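Local coordinates for DNA-3-methyladenine glycosidase (PDB 2H56), which is a DNA glycosidase-type protein of the helix-hairpin-helix (HhH-GPD) superfamily of base excision DNA repair proteins, at residues A[14-19]-A[43-48]; A[155-160]-A[205-210]; A[160-165]-A[199-204]; A[171-176]-A[189-194]. All coordinates share one frame; numbering follows the deposited sequence.

Contact 1: residues A[14-19]-A[43-48]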
loop_
_atom_site.group_PDB
_atom_site.type_symbol
_atom_site.label_atom_id
_atom_site.label_comp_id
_atom_site.label_asym_id
_atom_site.label_seq_id
_atom_site.Cartn_x
_atom_site.Cartn_y
_atom_site.Cartn_z
ATOM N N ARG A 14 7.427 8.785 7.409
ATOM C CA ARG A 14 7.715 8.070 8.640
ATOM C C ARG A 14 8.872 7.057 8.481
ATOM O O ARG A 14 8.829 6.200 7.607
ATOM C CB ARG A 14 6.427 7.368 9.064
ATOM C CG ARG A 14 6.608 6.459 10.256
ATOM C CD ARG A 14 5.386 6.412 11.151
ATOM N NE ARG A 14 5.785 6.006 12.507
ATOM C CZ ARG A 14 5.031 5.277 13.329
ATOM N NH1 ARG A 14 3.806 4.853 12.945
ATOM N NH2 ARG A 14 5.508 4.961 14.540
ATOM N N TYR A 15 9.895 7.161 9.317
ATOM C CA TYR A 15 11.070 6.267 9.226
ATOM C C TYR A 15 11.155 5.216 10.325
ATOM O O TYR A 15 10.809 5.471 11.469
ATOM C CB TYR A 15 12.372 7.075 9.236
ATOM C CG TYR A 15 12.454 8.008 8.074
ATOM C CD1 TYR A 15 13.010 7.602 6.883
ATOM C CD2 TYR A 15 11.932 9.283 8.155
ATOM C CE1 TYR A 15 13.064 8.446 5.803
ATOM C CE2 TYR A 15 11.985 10.147 7.084
ATOM C CZ TYR A 15 12.547 9.722 5.899
ATOM O OH TYR A 15 12.593 10.571 4.809
ATOM N N PHE A 16 11.636 4.030 9.960
ATOM C CA PHE A 16 11.852 2.956 10.911
ATOM C C PHE A 16 13.300 2.527 10.849
ATOM O O PHE A 16 13.772 2.017 9.824
ATOM C CB PHE A 16 10.922 1.780 10.578
ATOM C CG PHE A 16 9.478 2.081 10.819
ATOM C CD1 PHE A 16 8.948 1.979 12.100
ATOM C CD2 PHE A 16 8.678 2.499 9.800
ATOM C CE1 PHE A 16 7.641 2.280 12.343
ATOM C CE2 PHE A 16 7.357 2.805 10.024
ATOM C CZ PHE A 16 6.832 2.707 11.293
ATOM N N SER A 17 14.023 2.740 11.940
ATOM C CA SER A 17 15.440 2.468 11.928
ATOM C C SER A 17 15.637 1.007 12.316
ATOM O O SER A 17 14.717 0.343 12.752
ATOM C CB SER A 17 16.203 3.434 12.842
ATOM O OG SER A 17 16.666 2.779 14.001
ATOM N N THR A 18 16.845 0.501 12.140
ATOM C CA THR A 18 17.116 -0.896 12.456
ATOM C C THR A 18 17.039 -1.139 13.953
ATOM O O THR A 18 16.960 -2.284 14.348
ATOM C CB THR A 18 18.480 -1.350 11.898
ATOM O OG1 THR A 18 19.544 -0.619 12.520
ATOM C CG2 THR A 18 18.535 -1.071 10.411
ATOM N N ASP A 19 17.042 -0.084 14.781
ATOM C CA ASP A 19 16.805 -0.261 16.222
ATOM C C ASP A 19 15.477 0.292 16.747
ATOM O O ASP A 19 15.312 0.492 17.937
ATOM C CB ASP A 19 17.950 0.316 17.031
ATOM C CG ASP A 19 17.994 1.826 17.025
ATOM O OD1 ASP A 19 17.358 2.473 16.166
ATOM O OD2 ASP A 19 18.699 2.366 17.907
ATOM N N VAL A 43 13.963 1.614 6.711
ATOM C CA VAL A 43 12.908 1.752 5.736
ATOM C C VAL A 43 12.027 2.926 6.098
ATOM O O VAL A 43 12.073 3.435 7.224
ATOM C CB VAL A 43 12.018 0.516 5.705
ATOM C CG1 VAL A 43 12.765 -0.633 5.074
ATOM C CG2 VAL A 43 11.500 0.189 7.115
ATOM N N GLN A 44 11.201 3.316 5.132
ATOM C CA GLN A 44 10.322 4.444 5.276
ATOM C C GLN A 44 8.906 4.130 4.809
ATOM O O GLN A 44 8.666 3.177 4.059
ATOM C CB GLN A 44 10.885 5.632 4.533
ATOM C CG GLN A 44 11.310 5.375 3.102
ATOM C CD GLN A 44 11.784 6.670 2.408
ATOM O OE1 GLN A 44 11.007 7.356 1.733
ATOM N NE2 GLN A 44 13.050 7.016 2.604
ATOM N N LEU A 45 7.973 4.930 5.309
ATOM C CA LEU A 45 6.562 4.723 5.087
ATOM C C LEU A 45 5.930 6.046 4.778
ATOM O O LEU A 45 5.687 6.835 5.677
ATOM C CB LEU A 45 5.924 4.160 6.344
ATOM C CG LEU A 45 4.466 3.720 6.259
ATOM C CD1 LEU A 45 4.255 2.738 5.123
ATOM C CD2 LEU A 45 4.102 3.095 7.583
ATOM N N PRO A 46 5.683 6.320 3.494
ATOM C CA PRO A 46 4.975 7.565 3.177
ATOM C C PRO A 46 3.533 7.519 3.655
ATOM O O PRO A 46 2.879 6.491 3.541
ATOM C CB PRO A 46 5.052 7.646 1.658
ATOM C CG PRO A 46 5.347 6.245 1.202
ATOM C CD PRO A 46 6.050 5.545 2.297
ATOM N N THR A 47 3.081 8.608 4.257
ATOM C CA THR A 47 1.697 8.724 4.686
ATOM C C THR A 47 1.062 9.917 4.019
ATOM O O THR A 47 1.460 11.079 4.263
ATOM C CB THR A 47 1.566 8.912 6.199
ATOM O OG1 THR A 47 2.215 7.811 6.867
ATOM C CG2 THR A 47 0.044 9.034 6.611
ATOM N N LYS A 48 0.065 9.621 3.193
ATOM C CA LYS A 48 -0.743 10.655 2.575
ATOM C C LYS A 48 -1.637 11.297 3.634
ATOM O O LYS A 48 -2.411 10.627 4.297
ATOM C CB LYS A 48 -1.584 10.058 1.452
ATOM C CG LYS A 48 -0.757 9.453 0.280
ATOM C CD LYS A 48 -1.033 10.180 -1.071
ATOM C CE LYS A 48 -0.635 9.353 -2.313
ATOM N NZ LYS A 48 -0.842 10.130 -3.573
#

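Contact 2: residues A[155-160]-A[205-210]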
loop_
_atom_site.group_PDB
_atom_site.type_symbol
_atom_site.label_atom_id
_atom_site.label_comp_id
_atom_site.label_asym_id
_atom_site.label_seq_id
_atom_site.Cartn_x
_atom_site.Cartn_y
_atom_site.Cartn_z
HETATM N N MSE A 155 -4.349 0.919 3.341
HETATM C CA MSE A 155 -4.226 0.924 4.777
HETATM C C MSE A 155 -2.779 1.253 5.150
HETATM O O MSE A 155 -2.494 1.745 6.265
HETATM C CB MSE A 155 -4.576 -0.441 5.385
HETATM C CG MSE A 155 -6.004 -0.892 5.259
HETATM SE SE MSE A 155 -6.413 -2.451 6.367
HETATM C CE MSE A 155 -5.821 -1.749 8.123
HETATM N N MSE A 156 -1.838 0.917 4.272
HETATM C CA MSE A 156 -0.454 1.027 4.698
HETATM C C MSE A 156 -0.004 2.444 4.406
HETATM O O MSE A 156 0.354 3.181 5.303
HETATM C CB MSE A 156 0.458 0.022 3.993
HETATM C CG MSE A 156 0.308 -1.452 4.422
HETATM SE SE MSE A 156 1.526 -2.472 3.307
HETATM C CE MSE A 156 1.364 -4.437 3.784
ATOM N N PHE A 157 -0.089 2.799 3.136
ATOM C CA PHE A 157 0.541 3.969 2.575
ATOM C C PHE A 157 -0.334 5.204 2.674
ATOM O O PHE A 157 0.047 6.275 2.208
ATOM C CB PHE A 157 0.859 3.694 1.103
ATOM C CG PHE A 157 1.945 2.724 0.925
ATOM C CD1 PHE A 157 3.229 3.051 1.303
ATOM C CD2 PHE A 157 1.699 1.469 0.422
ATOM C CE1 PHE A 157 4.280 2.145 1.157
ATOM C CE2 PHE A 157 2.727 0.548 0.279
ATOM C CZ PHE A 157 4.029 0.891 0.648
ATOM N N SER A 158 -1.503 5.077 3.279
ATOM C CA SER A 158 -2.364 6.221 3.403
ATOM C C SER A 158 -2.944 6.364 4.786
ATOM O O SER A 158 -2.935 7.455 5.283
ATOM C CB SER A 158 -3.430 6.196 2.319
ATOM O OG SER A 158 -4.657 6.605 2.854
ATOM N N LEU A 159 -3.443 5.301 5.410
ATOM C CA LEU A 159 -3.765 5.327 6.856
ATOM C C LEU A 159 -2.586 5.012 7.804
ATOM O O LEU A 159 -2.776 4.979 9.026
ATOM C CB LEU A 159 -4.840 4.313 7.212
ATOM C CG LEU A 159 -6.236 4.503 6.662
ATOM C CD1 LEU A 159 -6.215 4.192 5.195
ATOM C CD2 LEU A 159 -7.174 3.558 7.421
ATOM N N GLY A 160 -1.396 4.737 7.262
ATOM C CA GLY A 160 -0.205 4.450 8.086
ATOM C C GLY A 160 -0.347 3.330 9.119
ATOM O O GLY A 160 0.299 3.367 10.191
ATOM N N ALA A 205 7.716 -5.255 8.226
ATOM C CA ALA A 205 8.331 -6.375 7.483
ATOM C C ALA A 205 8.145 -6.209 5.994
ATOM O O ALA A 205 9.052 -6.431 5.203
ATOM C CB ALA A 205 7.723 -7.696 7.910
ATOM N N CYS A 206 6.942 -5.826 5.601
ATOM C CA CYS A 206 6.622 -5.721 4.189
ATOM C C CYS A 206 7.478 -4.682 3.491
ATOM O O CYS A 206 7.837 -4.851 2.331
ATOM C CB CYS A 206 5.136 -5.406 3.998
ATOM S SG CYS A 206 4.050 -6.804 4.390
ATOM N N LEU A 207 7.792 -3.598 4.188
ATOM C CA LEU A 207 8.707 -2.621 3.648
ATOM C C LEU A 207 10.065 -3.297 3.356
ATOM O O LEU A 207 10.674 -3.056 2.321
ATOM C CB LEU A 207 8.883 -1.459 4.619
ATOM C CG LEU A 207 7.640 -0.621 4.900
ATOM C CD1 LEU A 207 7.939 0.429 5.970
ATOM C CD2 LEU A 207 7.159 0.005 3.619
ATOM N N TYR A 208 10.535 -4.158 4.240
ATOM C CA TYR A 208 11.822 -4.829 4.006
ATOM C C TYR A 208 11.717 -5.868 2.908
ATOM O O TYR A 208 12.649 -6.062 2.122
ATOM C CB TYR A 208 12.358 -5.451 5.290
ATOM C CG TYR A 208 12.942 -4.412 6.218
ATOM C CD1 TYR A 208 14.182 -3.842 5.943
ATOM C CD2 TYR A 208 12.255 -3.984 7.349
ATOM C CE1 TYR A 208 14.730 -2.899 6.748
ATOM C CE2 TYR A 208 12.809 -3.012 8.187
ATOM C CZ TYR A 208 14.046 -2.479 7.871
ATOM O OH TYR A 208 14.601 -1.522 8.660
ATOM N N LEU A 209 10.574 -6.533 2.833
ATOM C CA LEU A 209 10.378 -7.491 1.767
ATOM C C LEU A 209 10.482 -6.769 0.434
ATOM O O LEU A 209 11.173 -7.239 -0.495
ATOM C CB LEU A 209 9.046 -8.243 1.930
ATOM C CG LEU A 209 9.004 -9.297 3.063
ATOM C CD1 LEU A 209 7.813 -10.228 2.933
ATOM C CD2 LEU A 209 10.248 -10.139 3.053
ATOM N N TRP A 210 9.825 -5.608 0.344
ATOM C CA TRP A 210 9.871 -4.820 -0.887
ATOM C C TRP A 210 11.289 -4.417 -1.234
ATOM O O TRP A 210 11.674 -4.427 -2.405
ATOM C CB TRP A 210 8.987 -3.583 -0.801
ATOM C CG TRP A 210 7.622 -3.852 -1.222
ATOM C CD1 TRP A 210 7.246 -4.500 -2.339
ATOM C CD2 TRP A 210 6.424 -3.503 -0.538
ATOM N NE1 TRP A 210 5.889 -4.596 -2.400
ATOM C CE2 TRP A 210 5.355 -3.987 -1.304
ATOM C CE3 TRP A 210 6.147 -2.839 0.657
ATOM C CZ2 TRP A 210 4.021 -3.810 -0.931
ATOM C CZ3 TRP A 210 4.830 -2.676 1.045
ATOM C CH2 TRP A 210 3.779 -3.149 0.244
#

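Contact 3: residues A[160-165]-A[199-204]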
loop_
_atom_site.group_PDB
_atom_site.type_symbol
_atom_site.label_atom_id
_atom_site.label_comp_id
_atom_site.label_asym_id
_atom_site.label_seq_id
_atom_site.Cartn_x
_atom_site.Cartn_y
_atom_site.Cartn_z
ATOM N N GLY A 160 -1.396 4.737 7.262
ATOM C CA GLY A 160 -0.205 4.450 8.086
ATOM C C GLY A 160 -0.347 3.330 9.119
ATOM O O GLY A 160 0.299 3.367 10.191
ATOM N N ARG A 161 -1.166 2.326 8.781
ATOM C CA ARG A 161 -1.431 1.187 9.670
ATOM C C ARG A 161 -0.317 0.166 9.577
ATOM O O ARG A 161 0.026 -0.257 8.510
ATOM C CB ARG A 161 -2.755 0.533 9.301
ATOM C CG ARG A 161 -3.946 1.331 9.717
ATOM C CD ARG A 161 -4.186 1.181 11.210
ATOM N NE ARG A 161 -4.512 -0.213 11.521
ATOM C CZ ARG A 161 -5.746 -0.714 11.584
ATOM N NH1 ARG A 161 -6.822 0.054 11.412
ATOM N NH2 ARG A 161 -5.905 -2.003 11.850
ATOM N N LEU A 162 0.242 -0.243 10.702
ATOM C CA LEU A 162 1.437 -1.095 10.679
ATOM C C LEU A 162 1.143 -2.615 10.738
ATOM O O LEU A 162 2.063 -3.432 10.677
ATOM C CB LEU A 162 2.377 -0.670 11.815
ATOM C CG LEU A 162 2.843 0.794 11.750
ATOM C CD1 LEU A 162 3.880 1.081 12.773
ATOM C CD2 LEU A 162 3.409 1.122 10.359
ATOM N N ASP A 163 -0.129 -2.993 10.806
ATOM C CA ASP A 163 -0.534 -4.396 11.023
ATOM C C ASP A 163 -1.236 -5.032 9.785
ATOM O O ASP A 163 -2.282 -5.677 9.891
ATOM C CB ASP A 163 -1.455 -4.448 12.234
ATOM C CG ASP A 163 -2.736 -3.598 12.060
ATOM O OD1 ASP A 163 -2.792 -2.670 11.216
ATOM O OD2 ASP A 163 -3.702 -3.884 12.785
ATOM N N VAL A 164 -0.625 -4.835 8.625
ATOM C CA VAL A 164 -1.170 -5.228 7.336
ATOM C C VAL A 164 -0.138 -6.134 6.642
ATOM O O VAL A 164 1.048 -5.848 6.640
ATOM C CB VAL A 164 -1.412 -3.951 6.481
ATOM C CG1 VAL A 164 -1.946 -4.293 5.071
ATOM C CG2 VAL A 164 -2.354 -2.960 7.216
ATOM N N LEU A 165 -0.583 -7.237 6.078
ATOM C CA LEU A 165 0.275 -8.119 5.308
ATOM C C LEU A 165 -0.439 -8.463 3.979
ATOM O O LEU A 165 -1.365 -9.281 3.977
ATOM C CB LEU A 165 0.499 -9.372 6.129
ATOM C CG LEU A 165 1.384 -10.512 5.622
ATOM C CD1 LEU A 165 2.870 -10.156 5.660
ATOM C CD2 LEU A 165 1.122 -11.750 6.491
ATOM N N ALA A 199 3.575 -10.106 13.729
ATOM C CA ALA A 199 2.518 -9.362 14.425
ATOM C C ALA A 199 3.079 -8.633 15.644
ATOM O O ALA A 199 4.006 -9.105 16.286
ATOM C CB ALA A 199 1.386 -10.244 14.830
ATOM N N PRO A 200 2.544 -7.440 15.922
ATOM C CA PRO A 200 1.533 -6.730 15.111
ATOM C C PRO A 200 2.151 -5.649 14.177
ATOM O O PRO A 200 1.560 -4.585 13.988
ATOM C CB PRO A 200 0.668 -6.085 16.203
ATOM C CG PRO A 200 1.673 -5.716 17.230
ATOM C CD PRO A 200 2.858 -6.664 17.125
ATOM N N TYR A 201 3.332 -5.892 13.626
ATOM C CA TYR A 201 3.975 -4.879 12.805
ATOM C C TYR A 201 4.291 -5.375 11.429
ATOM O O TYR A 201 5.311 -5.021 10.839
ATOM C CB TYR A 201 5.235 -4.394 13.482
ATOM C CG TYR A 201 4.965 -3.737 14.786
ATOM C CD1 TYR A 201 4.078 -2.664 14.866
ATOM C CD2 TYR A 201 5.608 -4.147 15.946
ATOM C CE1 TYR A 201 3.834 -2.020 16.078
ATOM C CE2 TYR A 201 5.372 -3.510 17.166
ATOM C CZ TYR A 201 4.471 -2.453 17.217
ATOM O OH TYR A 201 4.197 -1.820 18.391
ATOM N N GLU A 202 3.376 -6.151 10.883
ATOM C CA GLU A 202 3.566 -6.749 9.578
ATOM C C GLU A 202 3.921 -5.764 8.459
ATOM O O GLU A 202 4.725 -6.080 7.577
ATOM C CB GLU A 202 2.307 -7.555 9.181
ATOM C CG GLU A 202 2.031 -8.820 10.063
ATOM C CD GLU A 202 1.073 -8.557 11.247
ATOM O OE1 GLU A 202 0.755 -7.381 11.542
ATOM O OE2 GLU A 202 0.613 -9.541 11.875
ATOM N N THR A 203 3.315 -4.581 8.471
ATOM C CA THR A 203 3.607 -3.604 7.446
ATOM C C THR A 203 5.096 -3.290 7.432
ATOM O O THR A 203 5.674 -3.120 6.351
ATOM C CB THR A 203 2.821 -2.289 7.644
ATOM O OG1 THR A 203 1.405 -2.536 7.700
ATOM C CG2 THR A 203 3.092 -1.328 6.500
ATOM N N VAL A 204 5.732 -3.221 8.609
ATOM C CA VAL A 204 7.157 -2.887 8.652
ATOM C C VAL A 204 8.011 -3.987 7.950
ATOM O O VAL A 204 8.899 -3.687 7.133
ATOM C CB VAL A 204 7.661 -2.610 10.090
ATOM C CG1 VAL A 204 9.126 -2.257 10.056
ATOM C CG2 VAL A 204 6.867 -1.456 10.780
#

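Contact 4: residues A[171-176]-A[189-194]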
loop_
_atom_site.group_PDB
_atom_site.type_symbol
_atom_site.label_atom_id
_atom_site.label_comp_id
_atom_site.label_asym_id
_atom_site.label_seq_id
_atom_site.Cartn_x
_atom_site.Cartn_y
_atom_site.Cartn_z
ATOM N N GLY A 171 5.118 -8.357 -5.231
ATOM C CA GLY A 171 6.365 -7.771 -4.763
ATOM C C GLY A 171 6.784 -8.444 -3.499
ATOM O O GLY A 171 7.871 -9.009 -3.416
ATOM N N LEU A 172 5.899 -8.422 -2.515
ATOM C CA LEU A 172 6.141 -9.112 -1.264
ATOM C C LEU A 172 6.455 -10.585 -1.509
ATOM O O LEU A 172 7.320 -11.142 -0.857
ATOM C CB LEU A 172 4.946 -8.937 -0.320
ATOM C CG LEU A 172 4.706 -7.471 0.096
ATOM C CD1 LEU A 172 3.341 -7.305 0.712
ATOM C CD2 LEU A 172 5.793 -6.996 1.055
ATOM N N GLN A 173 5.772 -11.208 -2.462
ATOM C CA GLN A 173 6.035 -12.615 -2.791
ATOM C C GLN A 173 7.450 -12.843 -3.316
ATOM O O GLN A 173 8.146 -13.780 -2.908
ATOM C CB GLN A 173 5.012 -13.143 -3.797
ATOM C CG GLN A 173 3.690 -13.504 -3.171
ATOM C CD GLN A 173 2.619 -13.915 -4.171
ATOM O OE1 GLN A 173 2.903 -14.244 -5.324
ATOM N NE2 GLN A 173 1.370 -13.892 -3.722
ATOM N N ARG A 174 7.879 -11.982 -4.224
ATOM C CA ARG A 174 9.248 -12.035 -4.713
ATOM C C ARG A 174 10.252 -11.895 -3.565
ATOM O O ARG A 174 11.257 -12.589 -3.545
ATOM C CB ARG A 174 9.480 -10.941 -5.741
ATOM C CG ARG A 174 10.904 -10.834 -6.267
ATOM C CD ARG A 174 10.937 -10.026 -7.568
ATOM N NE ARG A 174 12.237 -9.406 -7.817
ATOM C CZ ARG A 174 13.222 -9.953 -8.535
ATOM N NH1 ARG A 174 13.081 -11.146 -9.109
ATOM N NH2 ARG A 174 14.360 -9.291 -8.704
ATOM N N GLY A 175 9.985 -11.003 -2.615
ATOM C CA GLY A 175 10.911 -10.792 -1.509
ATOM C C GLY A 175 10.936 -11.998 -0.588
ATOM O O GLY A 175 11.988 -12.386 -0.093
ATOM N N ALA A 176 9.769 -12.595 -0.369
ATOM C CA ALA A 176 9.649 -13.751 0.489
ATOM C C ALA A 176 10.469 -14.928 -0.048
ATOM O O ALA A 176 11.220 -15.537 0.681
ATOM C CB ALA A 176 8.189 -14.136 0.643
ATOM N N LYS A 189 2.664 -18.810 -0.106
ATOM C CA LYS A 189 2.738 -19.667 1.063
ATOM C C LYS A 189 3.841 -19.244 2.038
ATOM O O LYS A 189 3.657 -19.345 3.257
ATOM C CB LYS A 189 2.959 -21.111 0.629
ATOM C CG LYS A 189 1.739 -21.827 0.022
ATOM C CD LYS A 189 2.146 -23.209 -0.457
ATOM C CE LYS A 189 1.221 -24.312 0.065
ATOM N NZ LYS A 189 -0.068 -24.380 -0.691
ATOM N N LEU A 190 4.988 -18.784 1.523
ATOM C CA LEU A 190 6.123 -18.406 2.393
ATOM C C LEU A 190 5.712 -17.212 3.218
ATOM O O LEU A 190 5.942 -17.140 4.423
ATOM C CB LEU A 190 7.373 -18.059 1.579
ATOM C CG LEU A 190 8.174 -19.238 1.016
ATOM C CD1 LEU A 190 9.278 -18.776 0.062
ATOM C CD2 LEU A 190 8.760 -20.089 2.123
ATOM N N LEU A 191 5.096 -16.267 2.522
ATOM C CA LEU A 191 4.613 -15.032 3.122
ATOM C C LEU A 191 3.540 -15.280 4.204
ATOM O O LEU A 191 3.613 -14.703 5.280
ATOM C CB LEU A 191 4.092 -14.152 2.005
ATOM C CG LEU A 191 3.846 -12.684 2.197
ATOM C CD1 LEU A 191 5.016 -11.970 2.913
ATOM C CD2 LEU A 191 3.615 -12.166 0.816
ATOM N N ILE A 192 2.571 -16.157 3.945
ATOM C CA ILE A 192 1.585 -16.509 4.966
ATOM C C ILE A 192 2.244 -17.132 6.186
ATOM O O ILE A 192 1.888 -16.815 7.316
ATOM C CB ILE A 192 0.529 -17.506 4.447
ATOM C CG1 ILE A 192 -0.426 -16.804 3.471
ATOM C CG2 ILE A 192 -0.243 -18.146 5.633
ATOM C CD1 ILE A 192 -1.363 -17.733 2.757
ATOM N N TYR A 193 3.208 -18.017 5.953
ATOM C CA TYR A 193 3.828 -18.795 7.037
ATOM C C TYR A 193 4.728 -17.907 7.897
ATOM O O TYR A 193 4.523 -17.785 9.114
ATOM C CB TYR A 193 4.595 -19.953 6.424
ATOM C CG TYR A 193 5.247 -20.902 7.382
ATOM C CD1 TYR A 193 6.553 -20.686 7.813
ATOM C CD2 TYR A 193 4.600 -22.066 7.805
ATOM C CE1 TYR A 193 7.191 -21.573 8.670
ATOM C CE2 TYR A 193 5.241 -22.974 8.671
ATOM C CZ TYR A 193 6.542 -22.715 9.102
ATOM O OH TYR A 193 7.217 -23.586 9.960
ATOM N N HIS A 194 5.678 -17.239 7.262
ATOM C CA HIS A 194 6.628 -16.422 7.981
ATOM C C HIS A 194 6.005 -15.146 8.543
ATOM O O HIS A 194 6.445 -14.629 9.576
ATOM C CB HIS A 194 7.807 -16.107 7.077
ATOM C CG HIS A 194 8.700 -17.283 6.851
ATOM N ND1 HIS A 194 8.509 -18.182 5.823
ATOM C CD2 HIS A 194 9.770 -17.725 7.547
ATOM C CE1 HIS A 194 9.432 -19.124 5.896
ATOM N NE2 HIS A 194 10.212 -18.863 6.930
#

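Contact 1: residues A[14-19]-A[43-48]
Arg14 and Leu45 face each other as an antiparallel hydrogen-bonded pair, each supplying a donor and an acceptor. Leu45 N gives to Arg14 O at 2.8 Å, and the return bond from Arg14 N to Leu45 O is 3.1 Å. Two residues on, Phe16 and Val43 form a second hydrogen-bonded pair: Phe16 N gives to Val43 O (2.8 Å, 172° at the hydrogen), and Val43 N returns to Phe16 O at 3.1 Å. Four main-chain bonds therefore satisfy both N-H groups and both carbonyls of each pair. Between them, Tyr15 and Gln44 form a non-hydrogen-bonded pair whose side chains run alongside each other, with Gln44 NE2 3.5 Å from Tyr15 CE1 and the amide turned 79° from the ring. On the opposite face Phe16 CB meets Val43 CG2 at 3.9 Å, while the Phe16 ring puts CZ over the guanidinium of Arg14. The face carrying Arg14, Phe16, Val43 and Leu45, mostly apolar, covers the loop at Leu162 and helix 202-219, where Phe16 touches Val204 and Val43 packs on Leu207 and Tyr208.

Contact 2: residues A[155-160]-A[205-210]
Met156, modelled as selenomethionine, reaches from the end of helix 148-157 toward Cys206 and Trp210 on helix 202-219. Its CB points at the partner helix, and CG stands anti to the carbonyl carbon (chi1 -72°). Beyond CG the chain is fully extended, which lets it span the distance between backbones whose nearest CA atoms, those of Met156 and Cys206, are 9.8 Å apart. CB and CG make none of the close contacts with 205-210; CG rests on CG2 of Thr203 instead, one turn earlier on the same helix. The selenium comes next: Met156 SE lies 3.9 Å from Trp210 CH2, beside the six-membered ring and 80° off its normal, so this is a Met-aromatic contact made at the ring edge. The terminal methyl goes furthest, with Met156 CE 3.6 Å from Cys206 SG and also lying against Cys206 CB.

Phe157 adds a second arm. Its CZ meets Trp210 CZ3 at 3.7 Å; the two ring planes are inclined by 42° and their centroids are 5.6 Å apart, an oblique aromatic pair. Leu207 CD2 touches the same phenyl ring more loosely, 4.4 Å from Phe157 CE1. No hydrogen bond spans the two segments, and the indole nitrogen of Trp210 is hydrogen-bonded to Asp169 instead. The contact is thus held by apolar and aromatic packing alone. Buried near the centre of the chain, it joins helix 148-157 to the long helix 202-219, an interior helix packing in keeping with the largely alpha-helical fold of the HhH-GPD superfamily.

Contact 3: residues A[160-165]-A[199-204]
Thr203 and Val164 run alongside each other in the same direction, with Val164 CB 3.4 Å from Thr203 OG1. The threonine hydroxyl is set beside its own backbone N (chi1 -56°), and from there it works in two directions: it donates to Arg161 O at 2.8 Å, in the carbonyl plane and on a lone pair, and accepts from Val164 N at 3.2 Å. Thr203 N meanwhile gives to Leu162 O at 2.8 Å, standing 49° out of that carbonyl plane. A loop is thereby tied to the first turn of helix 202-219, for which Tyr201 occupies the N-cap position; in this HhH-GPD protein the loop leads from helix 148-157 to helix 170-180. Leu162 CB approaches the edge of the Tyr201 ring, near its plane, 4.0 Å from CD1, while Leu162 CD2 extends toward Val204 CG2. Glu202 bends at chi2 (93°), bringing OE1 to 3.3 Å from Asp163 CA, and its CB packs on Leu165 CB. The Asp163 carboxylate is turned instead to Arg161, whose guanidinium grips it in a side-on salt bridge: NE meets OD1 at 3.0 Å, and NH2 meets the syn lone pair of OD2. Arg161 NH1 has a weak further bond to Ala131 O.

Contact 4: residues A[171-176]-A[189-194]
Leu172 makes the first contact along segment 171-176: its CB receives CD2 of Leu191 at 3.7 Å. The rest of the Leu172 side chain is directed to helix 202-219, where it touches Cys206 and Leu209, so the residue is shared between two helices. Next in sequence, Gln173 offers only its aliphatic part, with CG 4.2 Å from Leu191 CD2, while its amide nitrogen is bonded to Val167 O. The same methyl of Leu191 therefore rests against two consecutive residues. It is put there by a CG turned away from the backbone N (chi1 -164°).

Arg174 and Gly175 carry the chain round the helix to Ala176, where the two backbones come nearest, with the CA atoms of Ala176 and Leu191 5.8 Å apart. So close an approach is consistent with the small side chain of Ala176: its CB lies 4.1 Å from Leu190 CB and 4.3 Å from Leu191 CB, touching both leucines. Leu190 also reaches the backbone, its CD1 3.8 Å from Ala176 O. Leu190 has a polar role within its own helix as well, since Leu190 O accepts from both the N and the ND1 of His194, whose ring is stacked with Tyr180. Across the segments there is no hydrogen bond.

The local axes pass 8.9 Å apart at 79°, so helices 170-180 and 187-195 cross nearly at right angles. Such steep packing of two successive helices through leucine and alanine is in keeping with the mostly helical fold of the HhH-GPD superfamily; here helix 202-219 also packs on Leu172 and Leu191.

Contacts 2 and 3 both use helix 202-219 and meet at Met155 O and Arg161 N, their centres about 7 Å apart, yet they differ in chemistry: contact 2, nearest the chain centre, is purely apolar, whereas contact 3 relies on hydrogen bonds between a loop and a helix start. Contact 1 is half exposed and bonded through its backbones; its buried side meets contact 3 where Leu45 packs on Leu162, and contact 2 where Val43 packs on Leu207. Contact 4 lies farther from the centre but is still buried and apolar. It touches contact 2 through Leu209 and Leu191, and contact 3 where Leu165 meets Leu191, and stays about 10 Å from contact 1 at the nearest atoms.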